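Local coordinates for putative sugar ABC transporter, substrate-binding protein (Clostridium phytofermentans, PDB 4WZZ) that binds L-rhamnose and probably serves as the sugar-capturing component of an ABC transporter, at residues K77-I80 with E81-G85; S144-A148 with N149-V153. All coordinates share one frame; numbering follows the deposited sequence.

Contact 1. Residues K77-I80 with E81-G85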
ATOM      1  N   LYS A  77       6.813  -7.887  12.707  1.00 15.85           N
ATOM      2  CA  LYS A  77       7.800  -8.421  13.633  1.00 16.58           C
ATOM      3  C   LYS A  77       7.278  -8.386  15.069  1.00 21.93           C
ATOM      4  O   LYS A  77       7.455  -9.337  15.830  1.00 19.99           O
ATOM      5  CB  LYS A  77       9.108  -7.648  13.522  1.00 16.41           C
ATOM      6  CG  LYS A  77      10.148  -8.005  14.594  1.00 19.25           C
ATOM      7  CD  LYS A  77      11.374  -7.148  14.411  1.00 23.94           C
ATOM      8  CE  LYS A  77      12.406  -7.384  15.507  1.00 33.99           C
ATOM      9  NZ  LYS A  77      13.762  -7.696  14.969  1.00 39.64           N
ATOM     10  N   GLN A  78       6.613  -7.296  15.431  1.00 16.98           N
ATOM     11  CA  GLN A  78       6.154  -7.136  16.803  1.00 20.21           C
ATOM     12  C   GLN A  78       5.236  -8.288  17.203  1.00 22.24           C
ATOM     13  O   GLN A  78       5.404  -8.900  18.271  1.00 22.56           O
ATOM     14  CB  GLN A  78       5.458  -5.790  16.956  1.00 23.87           C
ATOM     15  CG  GLN A  78       5.258  -5.379  18.389  1.00 35.71           C
ATOM     16  CD  GLN A  78       3.983  -5.942  18.958  1.00 39.12           C
ATOM     17  OE1 GLN A  78       3.977  -6.595  20.011  1.00 42.85           O
ATOM     18  NE2 GLN A  78       2.884  -5.691  18.265  1.00 36.37           N
ATOM     19  N   VAL A  79       4.282  -8.609  16.339  1.00 19.42           N
ATOM     20  CA  VAL A  79       3.307  -9.661  16.648  1.00 20.19           C
ATOM     21  C   VAL A  79       3.934 -11.053  16.593  1.00 23.69           C
ATOM     22  O   VAL A  79       3.683 -11.893  17.470  1.00 20.70           O
ATOM     23  CB  VAL A  79       2.058  -9.572  15.721  1.00 19.69           C
ATOM     24  CG1 VAL A  79       1.212 -10.838  15.786  1.00 19.83           C
ATOM     25  CG2 VAL A  79       1.206  -8.371  16.109  1.00 21.23           C
ATOM     26  N   ILE A  80       4.776 -11.291  15.593  1.00 18.77           N
ATOM     27  CA  ILE A  80       5.440 -12.576  15.477  1.00 19.36           C
ATOM     28  C   ILE A  80       6.258 -12.887  16.737  1.00 20.30           C
ATOM     29  O   ILE A  80       6.156 -13.982  17.323  1.00 22.37           O
ATOM     30  CB  ILE A  80       6.360 -12.581  14.251  1.00 18.78           C
ATOM     31  CG1 ILE A  80       5.536 -12.530  12.962  1.00 18.20           C
ATOM     32  CG2 ILE A  80       7.250 -13.802  14.275  1.00 19.53           C
ATOM     33  CD1 ILE A  80       4.557 -13.657  12.810  1.00 18.85           C
ATOM     34  N   GLU A  81       7.072 -11.922  17.142  1.00 19.96           N
ATOM     35  CA  GLU A  81       7.949 -12.063  18.301  1.00 20.80           C
ATOM     36  C   GLU A  81       7.169 -12.142  19.614  1.00 21.90           C
ATOM     37  O   GLU A  81       7.528 -12.890  20.508  1.00 22.63           O
ATOM     38  CB  GLU A  81       8.952 -10.909  18.343  1.00 23.15           C
ATOM     39  CG  GLU A  81      10.052 -11.051  17.286  1.00 25.20           C
ATOM     40  CD  GLU A  81      11.121  -9.969  17.370  1.00 32.19           C
ATOM     41  OE1 GLU A  81      10.898  -8.923  18.033  1.00 30.80           O
ATOM     42  OE2 GLU A  81      12.190 -10.167  16.761  1.00 28.62           O
ATOM     43  N   ALA A  82       6.119 -11.348  19.737  1.00 22.07           N
ATOM     44  CA  ALA A  82       5.313 -11.351  20.955  1.00 25.97           C
ATOM     45  C   ALA A  82       4.761 -12.732  21.218  1.00 27.18           C
ATOM     46  O   ALA A  82       4.555 -13.122  22.368  1.00 31.36           O
ATOM     47  CB  ALA A  82       4.181 -10.353  20.842  1.00 26.41           C
ATOM     48  N   ASN A  83       4.524 -13.481  20.152  1.00 22.66           N
ATOM     49  CA  ASN A  83       3.902 -14.788  20.276  1.00 24.48           C
ATOM     50  C   ASN A  83       4.881 -15.951  20.175  1.00 24.32           C
ATOM     51  O   ASN A  83       4.471 -17.107  20.100  1.00 26.56           O
ATOM     52  CB  ASN A  83       2.778 -14.916  19.259  1.00 24.69           C
ATOM     53  CG  ASN A  83       1.596 -14.055  19.625  1.00 30.30           C
ATOM     54  OD1 ASN A  83       0.822 -14.422  20.509  1.00 28.99           O
ATOM     55  ND2 ASN A  83       1.469 -12.892  18.995  1.00 27.09           N
ATOM     56  N   GLY A  84       6.169 -15.620  20.165  1.00 24.29           N
ATOM     57  CA  GLY A  84       7.221 -16.613  20.323  1.00 24.53           C
ATOM     58  C   GLY A  84       7.940 -16.983  19.038  1.00 26.32           C
ATOM     59  O   GLY A  84       8.872 -17.761  19.051  1.00 24.62           O
ATOM     60  N   GLY A  85       7.528 -16.423  17.916  1.00 24.04           N
ATOM     61  CA  GLY A  85       8.198 -16.751  16.672  1.00 22.57           C
ATOM     62  C   GLY A  85       9.425 -15.910  16.424  1.00 22.07           C
ATOM     63  O   GLY A  85       9.705 -14.948  17.152  1.00 21.92           O
TER
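Lys-77 leaves the helix with CG anti to its backbone N (chi1 172°) and runs straight as far as CE, while Glu-81, one turn on, sends CG back beside its own backbone N (chi1 -74°); the two chains therefore converge on the same flank of helix 67-82. Their meeting is a long salt bridge, Lys-77 NZ lying 3.4 Å from Glu-81 OE2. Lys-77 CE comes nearer still, 3.1 Å from Glu-81 OE2, so the aliphatic chain lies against the carboxylate. The same two residues are joined by the helical bond Glu-81 N to Lys-77 O, 2.9 Å.

The opposite end of the segment shows how a helix is closed. Val-79 O takes two bonds from one residue: Asn-83 N at 3.2 Å and Asn-83 ND2 at 2.9 Å, reaching it from opposite faces of the carbonyl plane. The amide of Asn-83 holds the acceptor close to its own plane. One residue later a Schellman motif follows, in which Gly-85 N bonds to Ile-80 O at 2.9 Å and Gly-84 N to Glu-81 O, with Gly-84 at positive phi. Val-79 and Ile-80 meanwhile pack against helix 299-315.

The chemistry implies a division of labour: the turn and an asparagine amide satisfy carbonyls at the helix end, Gly-84 and Gly-85 pass the chain to strand 86-90, and the ion pair lies at the surface edge, Glu-81 exposed, Lys-77 partly covered by that strand.

Contact 2. Residues S144-A148 with N149-V153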
ATOM      1  N   SER A 144       0.664  -5.381  -1.302  1.00 13.23           N
ATOM      2  CA  SER A 144       0.620  -5.470  -2.756  1.00 13.18           C
ATOM      3  C   SER A 144       0.601  -6.954  -3.129  1.00 14.31           C
ATOM      4  O   SER A 144       1.499  -7.717  -2.762  1.00 14.83           O
ATOM      5  CB  SER A 144       1.837  -4.751  -3.353  1.00 16.77           C
ATOM      6  OG  SER A 144       1.858  -4.828  -4.771  1.00 14.57           O
ATOM      7  N   ALA A 145      -0.441  -7.365  -3.834  1.00 15.76           N
ATOM      8  CA  ALA A 145      -0.715  -8.797  -3.993  1.00 16.41           C
ATOM      9  C   ALA A 145       0.178  -9.484  -5.026  1.00 17.66           C
ATOM     10  O   ALA A 145       0.407  -8.960  -6.122  1.00 17.11           O
ATOM     11  CB  ALA A 145      -2.188  -9.005  -4.364  1.00 17.05           C
ATOM     12  N   THR A 146       0.646 -10.683  -4.681  1.00 17.64           N
ATOM     13  CA  THR A 146       1.108 -11.623  -5.685  1.00 20.58           C
ATOM     14  C   THR A 146      -0.154 -12.176  -6.316  1.00 23.04           C
ATOM     15  O   THR A 146      -1.248 -11.999  -5.782  1.00 24.69           O
ATOM     16  CB  THR A 146       1.830 -12.830  -5.088  1.00 25.12           C
ATOM     17  OG1 THR A 146       0.937 -13.506  -4.191  1.00 31.60           O
ATOM     18  CG2 THR A 146       3.070 -12.393  -4.340  1.00 24.91           C
ATOM     19  N   ASN A 147      -0.016 -12.877  -7.424  1.00 23.59           N
ATOM     20  CA  ASN A 147      -1.213 -13.442  -8.034  1.00 25.90           C
ATOM     21  C   ASN A 147      -1.841 -14.553  -7.171  1.00 26.11           C
ATOM     22  O   ASN A 147      -1.294 -14.923  -6.143  1.00 24.13           O
ATOM     23  CB  ASN A 147      -0.954 -13.866  -9.478  1.00 22.70           C
ATOM     24  CG  ASN A 147      -0.023 -15.047  -9.613  1.00 23.34           C
ATOM     25  OD1 ASN A 147       0.031 -15.937  -8.762  1.00 26.42           O
ATOM     26  ND2 ASN A 147       0.720 -15.055 -10.706  1.00 24.12           N
ATOM     27  N   ALA A 148      -3.009 -15.058  -7.570  1.00 22.56           N
ATOM     28  CA  ALA A 148      -3.755 -16.006  -6.730  1.00 23.63           C
ATOM     29  C   ALA A 148      -3.071 -17.366  -6.603  1.00 29.35           C
ATOM     30  O   ALA A 148      -3.274 -18.078  -5.616  1.00 33.38           O
ATOM     31  CB  ALA A 148      -5.151 -16.200  -7.272  1.00 25.31           C
ATOM     32  N   ASN A 149      -2.279 -17.716  -7.608  1.00 25.30           N
ATOM     33  CA  ASN A 149      -1.557 -18.989  -7.636  1.00 26.71           C
ATOM     34  C   ASN A 149      -0.277 -18.966  -6.817  1.00 28.34           C
ATOM     35  O   ASN A 149       0.370 -20.006  -6.639  1.00 32.28           O
ATOM     36  CB  ASN A 149      -1.190 -19.352  -9.070  1.00 31.36           C
ATOM     37  CG  ASN A 149      -2.380 -19.835  -9.867  1.00 41.95           C
ATOM     38  OD1 ASN A 149      -3.394 -20.244  -9.299  1.00 46.76           O
ATOM     39  ND2 ASN A 149      -2.265 -19.788 -11.190  1.00 43.55           N
ATOM     40  N   SER A 150       0.094 -17.785  -6.338  1.00 25.01           N
ATOM     41  CA  SER A 150       1.365 -17.580  -5.661  1.00 27.51           C
ATOM     42  C   SER A 150       1.211 -17.373  -4.156  1.00 29.43           C
ATOM     43  O   SER A 150       2.175 -17.002  -3.488  1.00 36.09           O
ATOM     44  CB  SER A 150       2.068 -16.355  -6.275  1.00 27.37           C
ATOM     45  OG  SER A 150       2.403 -16.587  -7.637  1.00 29.78           O
ATOM     46  N   ARG A 151       0.010 -17.579  -3.626  1.00 24.05           N
ATOM     47  CA  ARG A 151      -0.268 -17.258  -2.225  1.00 23.41           C
ATOM     48  C   ARG A 151      -1.424 -18.081  -1.673  1.00 24.19           C
ATOM     49  O   ARG A 151      -2.207 -18.649  -2.432  1.00 25.65           O
ATOM     50  CB  ARG A 151      -0.645 -15.773  -2.099  1.00 24.03           C
ATOM     51  CG  ARG A 151      -2.057 -15.490  -2.592  1.00 21.63           C
ATOM     52  CD  ARG A 151      -2.408 -14.032  -2.531  1.00 22.23           C
ATOM     53  NE  ARG A 151      -3.857 -13.805  -2.654  1.00 20.09           N
ATOM     54  CZ  ARG A 151      -4.453 -13.168  -3.663  1.00 24.36           C
ATOM     55  NH1 ARG A 151      -3.770 -12.714  -4.708  1.00 19.70           N
ATOM     56  NH2 ARG A 151      -5.765 -12.988  -3.633  1.00 21.58           N
ATOM     57  N   LYS A 152      -1.539 -18.141  -0.352  1.00 25.51           N
ATOM     58  CA  LYS A 152      -2.705 -18.761   0.263  1.00 25.73           C
ATOM     59  C   LYS A 152      -3.762 -17.697   0.570  1.00 25.40           C
ATOM     60  O   LYS A 152      -4.955 -18.005   0.603  1.00 24.65           O
ATOM     61  CB  LYS A 152      -2.307 -19.554   1.512  1.00 25.52           C
ATOM     62  CG  LYS A 152      -1.585 -20.833   1.167  1.00 36.21           C
ATOM     63  CD  LYS A 152      -1.282 -21.634   2.410  1.00 46.09           C
ATOM     64  CE  LYS A 152      -1.005 -23.081   2.092  1.00 47.05           C
ATOM     65  NZ  LYS A 152      -0.344 -23.748   3.251  1.00 42.97           N
ATOM     66  N   VAL A 153      -3.333 -16.448   0.754  1.00 22.22           N
ATOM     67  CA  VAL A 153      -4.256 -15.359   1.046  1.00 21.17           C
ATOM     68  C   VAL A 153      -3.538 -14.018   0.898  1.00 21.70           C
ATOM     69  O   VAL A 153      -2.322 -13.966   1.024  1.00 19.89           O
ATOM     70  CB  VAL A 153      -4.843 -15.477   2.465  1.00 22.80           C
ATOM     71  CG1 VAL A 153      -3.759 -15.260   3.540  1.00 24.48           C
ATOM     72  CG2 VAL A 153      -6.042 -14.534   2.639  1.00 23.24           C
TER
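Arg-151 folds back over the turn to meet Thr-146, and this buried side is the tightly packed part of the loop between strands 138-142 and 154-156. With CG set between its backbone N and carbonyl carbon (chi1 75°), the arginine runs extended to NE, sliding past Thr-146 in the opposite direction; its CB lies 3.5 Å from Thr-146 OG1. At the far end NH1 gives a bent bond of 2.8 Å to Thr-146 O, which sits near the guanidinium plane, while Ala-148 CA lies over one face. Asp-346 forms a salt bridge to NH1, and Thr-349 O accepts from NH2.

Ser-150 is buried too, against helix 126-134. Its OG donates to Asn-147 OD1 at 2.7 Å, from above the amide plane, and Ser-150 N reaches Asn-147 O at 3.2 Å, again well out of plane. Asn-147 O also accepts from Thr-146 OG1, and Asn-147 ND2 bonds to Asp-123 and Glu-126. The solvent side is chiefly Asn-149, which adds little beyond CB, 3.6 Å from Asn-147 OD1.

Such chemistry implies a turn held by polar bonds, from Ser-150 to Asn-147 and from Arg-151 to Thr-146, with the arginine's charge probably balanced by Asp-346.

How the contacts relate
Both contacts are local and belong to the part of the fold built around the mixed sheet, yet they illustrate different solutions to ending or turning a chain. Contact 1 finishes a helix at the periphery, its centre about 22 Å from the centre of the chain; contact 2 shapes a loop between two neighbouring parallel strands, its centre about 15 Å from the same point. The two do not touch. The one ion pair within contact 1 lies at the surface edge, whereas the charged group of contact 2 is buried and takes its acidic partner from elsewhere in the chain. The side chain of Ala-145 lies about 10 Å from the bound rhamnose, and residues 144-148 directly follow the pocket residue Asp-143.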